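Local coordinates for protein condensin complex subunit 3 (Schizosaccharomyces pombe, PDB 5OQR) that serves as a regulatory subunit of condensin, a complex required for converting interphase chromatin into condensed, mitotic-like chromosomes, at residues S310-L313 with A314-N318; M333-V336 with V337-T340. All coordinates share one frame; numbering follows the deposited sequence.

Interaction 1. Residues S310-L313 with A314-N318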
loop_
_atom_site.group_PDB
_atom_site.type_symbol
_atom_site.label_atom_id
_atom_site.label_comp_id
_atom_site.label_asym_id
_atom_site.label_seq_id
_atom_site.Cartn_x
_atom_site.Cartn_y
_atom_site.Cartn_z
ATOM N N SER A 310 20.826 -19.709 7.032
ATOM C CA SER A 310 21.029 -20.920 6.248
ATOM C C SER A 310 19.757 -21.757 6.187
ATOM O O SER A 310 19.418 -22.304 5.132
ATOM C CB SER A 310 22.185 -21.721 6.846
ATOM O OG SER A 310 22.049 -23.104 6.591
ATOM N N SER A 311 19.032 -21.857 7.302
ATOM C CA SER A 311 17.823 -22.673 7.321
ATOM C C SER A 311 16.694 -22.003 6.548
ATOM O O SER A 311 15.915 -22.678 5.867
ATOM C CB SER A 311 17.398 -22.947 8.762
ATOM O OG SER A 311 17.005 -21.755 9.417
ATOM N N LEU A 312 16.586 -20.677 6.646
ATOM C CA LEU A 312 15.558 -19.964 5.898
ATOM C C LEU A 312 15.781 -20.099 4.399
ATOM O O LEU A 312 14.821 -20.194 3.627
ATOM C CB LEU A 312 15.545 -18.491 6.301
ATOM C CG LEU A 312 14.466 -17.632 5.639
ATOM C CD1 LEU A 312 13.103 -17.960 6.206
ATOM C CD2 LEU A 312 14.781 -16.172 5.824
ATOM N N LEU A 313 17.042 -20.105 3.968
ATOM C CA LEU A 313 17.337 -20.241 2.545
ATOM C C LEU A 313 16.859 -21.582 2.006
ATOM O O LEU A 313 16.309 -21.655 0.902
ATOM C CB LEU A 313 18.838 -20.075 2.306
ATOM C CG LEU A 313 19.298 -20.261 0.860
ATOM C CD1 LEU A 313 18.636 -19.244 -0.060
ATOM C CD2 LEU A 313 20.809 -20.164 0.778
ATOM N N ALA A 314 17.072 -22.660 2.763
ATOM C CA ALA A 314 16.636 -23.973 2.307
ATOM C C ALA A 314 15.116 -24.056 2.245
ATOM O O ALA A 314 14.556 -24.605 1.291
ATOM C CB ALA A 314 17.200 -25.058 3.225
ATOM N N ARG A 315 14.431 -23.512 3.252
ATOM C CA ARG A 315 12.972 -23.552 3.264
ATOM C C ARG A 315 12.391 -22.756 2.102
ATOM O O ARG A 315 11.369 -23.143 1.525
ATOM C CB ARG A 315 12.452 -23.027 4.602
ATOM C CG ARG A 315 10.967 -22.676 4.621
ATOM C CD ARG A 315 10.739 -21.203 4.299
ATOM N NE ARG A 315 9.334 -20.821 4.426
ATOM C CZ ARG A 315 8.820 -20.107 5.423
ATOM N NH1 ARG A 315 7.527 -19.826 5.427
ATOM N NH2 ARG A 315 9.582 -19.664 6.414
ATOM N N THR A 316 13.023 -21.635 1.749
ATOM C CA THR A 316 12.536 -20.833 0.631
ATOM C C THR A 316 12.870 -21.492 -0.702
ATOM O O THR A 316 12.033 -21.522 -1.611
ATOM C CB THR A 316 13.131 -19.426 0.693
ATOM O OG1 THR A 316 12.904 -18.862 1.990
ATOM C CG2 THR A 316 12.487 -18.530 -0.357
ATOM N N PHE A 317 14.092 -22.009 -0.838
ATOM C CA PHE A 317 14.465 -22.754 -2.035
ATOM C C PHE A 317 13.487 -23.895 -2.283
ATOM O O PHE A 317 13.013 -24.095 -3.406
ATOM C CB PHE A 317 15.895 -23.277 -1.882
ATOM C CG PHE A 317 16.298 -24.280 -2.924
ATOM C CD1 PHE A 317 16.912 -23.875 -4.093
ATOM C CD2 PHE A 317 16.080 -25.632 -2.724
ATOM C CE1 PHE A 317 17.288 -24.795 -5.047
ATOM C CE2 PHE A 317 16.453 -26.555 -3.676
ATOM C CZ PHE A 317 17.060 -26.136 -4.837
ATOM N N ASN A 318 13.173 -24.654 -1.233
ATOM C CA ASN A 318 12.189 -25.723 -1.352
ATOM C C ASN A 318 10.817 -25.162 -1.710
ATOM O O ASN A 318 10.071 -25.771 -2.484
ATOM C CB ASN A 318 12.134 -26.511 -0.042
ATOM C CG ASN A 318 11.161 -27.668 -0.090
ATOM O OD1 ASN A 318 11.383 -28.648 -0.794
ATOM N ND2 ASN A 318 10.083 -27.567 0.675
#
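L313 and F317, like S311 and R315, are joined by i to i+4 backbone hydrogen bonds along helix 308-324. F317 N lies 2.8 Å from L313 O, and R315 N lies 3.1 Å from S311 O. The bond from A314 N to S310 O is weak, at 3.4 Å.

T316 adds a side-chain bond to this pattern. Its backbone N donates to L312 O at 3.0 Å. Its OG1 donates to the same L312 O at 2.9 Å. The two donors come from opposite faces of the carbonyl plane, and the hydroxyl sits 32° from that plane. The torsion explains this: OG1 stands beside the backbone N of T316 (chi1 -52°), which turns it back toward the preceding turn and L312 O. CG2 is then left pointing anti to that N. Beyond the helix, T316 packs on I282 and K283 of helix 275-288.

L312 reaches both T316 and R315 through its branched end. Its CG lies 4.2 Å from T316 OG1. Its CD1 comes obliquely to the R315 guanidinium, 3.9 Å from NH2. The arginine chain gets there by a bend at chi2 (-93°). Its head has other partners: E319 by a salt bridge from NE, Q365 by a hydrogen bond from NH2, and Y368 by a cation-pi contact. The last two link the arginine to helix 356-372.

Two bonds thus grip one carbonyl in a buried stretch. A valine in place of T316 would probably leave L312 O with the backbone N-H as its one donor here and a methyl facing that oxygen. The threonine hydroxyl is satisfied by its own helix, while the R315 charge is probably balanced chiefly by E319, with Q365 and Y368 holding its head against helix 356-372.

Interaction 2. Residues M333-V336 with V337-T340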
loop_
_atom_site.group_PDB
_atom_site.type_symbol
_atom_site.label_atom_id
_atom_site.label_comp_id
_atom_site.label_asym_id
_atom_site.label_seq_id
_atom_site.Cartn_x
_atom_site.Cartn_y
_atom_site.Cartn_z
ATOM N N MET A 333 16.758 -31.506 -1.752
ATOM C CA MET A 333 16.201 -31.453 -0.414
ATOM C C MET A 333 16.159 -32.854 0.191
ATOM O O MET A 333 15.989 -33.842 -0.527
ATOM C CB MET A 333 14.798 -30.858 -0.442
ATOM C CG MET A 333 14.749 -29.392 -0.839
ATOM S SD MET A 333 15.513 -28.292 0.368
ATOM C CE MET A 333 17.167 -28.122 -0.291
ATOM N N PRO A 334 16.306 -32.965 1.506
ATOM C CA PRO A 334 16.496 -34.277 2.124
ATOM C C PRO A 334 15.196 -35.052 2.244
ATOM O O PRO A 334 14.096 -34.502 2.193
ATOM C CB PRO A 334 17.054 -33.933 3.506
ATOM C CG PRO A 334 16.460 -32.614 3.818
ATOM C CD PRO A 334 16.335 -31.883 2.505
ATOM N N GLU A 335 15.351 -36.361 2.406
ATOM C CA GLU A 335 14.226 -37.224 2.705
ATOM C C GLU A 335 13.780 -37.006 4.148
ATOM O O GLU A 335 14.530 -36.509 4.991
ATOM C CB GLU A 335 14.604 -38.687 2.478
ATOM C CG GLU A 335 15.178 -38.974 1.092
ATOM C CD GLU A 335 14.140 -39.512 0.131
ATOM O OE1 GLU A 335 13.642 -40.635 0.359
ATOM O OE2 GLU A 335 13.813 -38.808 -0.849
ATOM N N VAL A 336 12.533 -37.385 4.428
ATOM C CA VAL A 336 11.975 -37.152 5.756
ATOM C C VAL A 336 12.815 -37.830 6.828
ATOM O O VAL A 336 12.911 -37.333 7.957
ATOM C CB VAL A 336 10.511 -37.629 5.808
ATOM C CG1 VAL A 336 9.666 -36.859 4.816
ATOM C CG2 VAL A 336 10.437 -39.104 5.531
ATOM N N VAL A 337 13.427 -38.970 6.506
ATOM C CA VAL A 337 14.283 -39.656 7.472
ATOM C C VAL A 337 15.421 -38.742 7.905
ATOM O O VAL A 337 15.674 -38.557 9.100
ATOM C CB VAL A 337 14.814 -40.972 6.875
ATOM C CG1 VAL A 337 15.789 -41.647 7.835
ATOM C CG2 VAL A 337 13.661 -41.908 6.550
ATOM N N GLN A 338 16.127 -38.160 6.935
ATOM C CA GLN A 338 17.193 -37.220 7.259
ATOM C C GLN A 338 16.630 -35.970 7.918
ATOM O O GLN A 338 17.240 -35.416 8.840
ATOM C CB GLN A 338 17.968 -36.847 5.997
ATOM C CG GLN A 338 18.395 -38.017 5.122
ATOM C CD GLN A 338 18.667 -37.589 3.694
ATOM O OE1 GLN A 338 17.947 -37.971 2.771
ATOM N NE2 GLN A 338 19.704 -36.784 3.504
ATOM N N LEU A 339 15.465 -35.512 7.456
ATOM C CA LEU A 339 14.848 -34.320 8.025
ATOM C C LEU A 339 14.510 -34.532 9.494
ATOM O O LEU A 339 14.818 -33.689 10.342
ATOM C CB LEU A 339 13.595 -33.959 7.231
ATOM C CG LEU A 339 12.873 -32.679 7.651
ATOM C CD1 LEU A 339 13.666 -31.456 7.233
ATOM C CD2 LEU A 339 11.480 -32.648 7.063
ATOM N N THR A 340 13.865 -35.657 9.812
ATOM C CA THR A 340 13.598 -35.989 11.207
ATOM C C THR A 340 14.886 -35.969 12.019
ATOM O O THR A 340 14.910 -35.480 13.152
ATOM C CB THR A 340 12.930 -37.361 11.306
ATOM O OG1 THR A 340 11.802 -37.414 10.423
ATOM C CG2 THR A 340 12.460 -37.629 12.728
#
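Hydrogen bonds between E335 and Q338, and between V336 and T340, start helix 336-348. E335 is the N-cap. The side chain of Q338, three residues on, folds back to it: Q338 OE1 accepts from E335 N at 3.1 Å. This is one half of a capping box, the half in which the later side chain holds the N-cap backbone. The E335 side chain leads away and does not supply the other half. The N-H comes from above the amide plane, 64° out of it, so it does not use a lone pair. Q338 CG lies beside its own backbone N (chi1 -48°), and the chain runs extended from there to the cap. At the other end of the amide, NE2 makes a weak hydrogen bond to Y342.

Main-chain bonds follow, one of them doubled by a side chain. L339 N donates to E335 O at 2.8 Å. T340 N donates to V336 O at 2.7 Å. That oxygen also accepts from T340 OG1, again at 2.7 Å, and the two donors approach from opposite faces of its plane. T340 itself packs on K383, L384 and S387 of helix 378-394.

Van der Waals contacts surround these bonds. P334 CB lies 3.9 Å from Q338 CB and equally far from NE2, so the proline ring leans on the glutamine chain. E335 CG touches Q338 OE1 at 3.4 Å, where the two side chains cross. The ring of P334 also rests on W303. V336 turns to the loop at M375 and D377.

Q338 therefore satisfies the N-cap N-H, which has no helical carbonyl before it, while the buried T340 hydroxyl is satisfied by the V336 carbonyl within the helix.

How the interactions relate
From the N terminus, interaction 1 comes first, wholly within helix 308-324. The chain then leaves that helix, passes through helix 327-330 and reaches the loop that opens interaction 2. Interaction 2 closes the step from this loop into helix 336-348. The two are in series, neither nested nor crossed, with centres about 14 Å apart. M333 brings them together. Its CE packs 3.6 Å from F317 CD2, and its CG lies 3.4 Å from N318 OD1. The loop before helix 336-348 is thus laid against helix 308-324. Interaction 1 also faces helices 275-288 and 356-372, while interaction 2 faces helix 378-394.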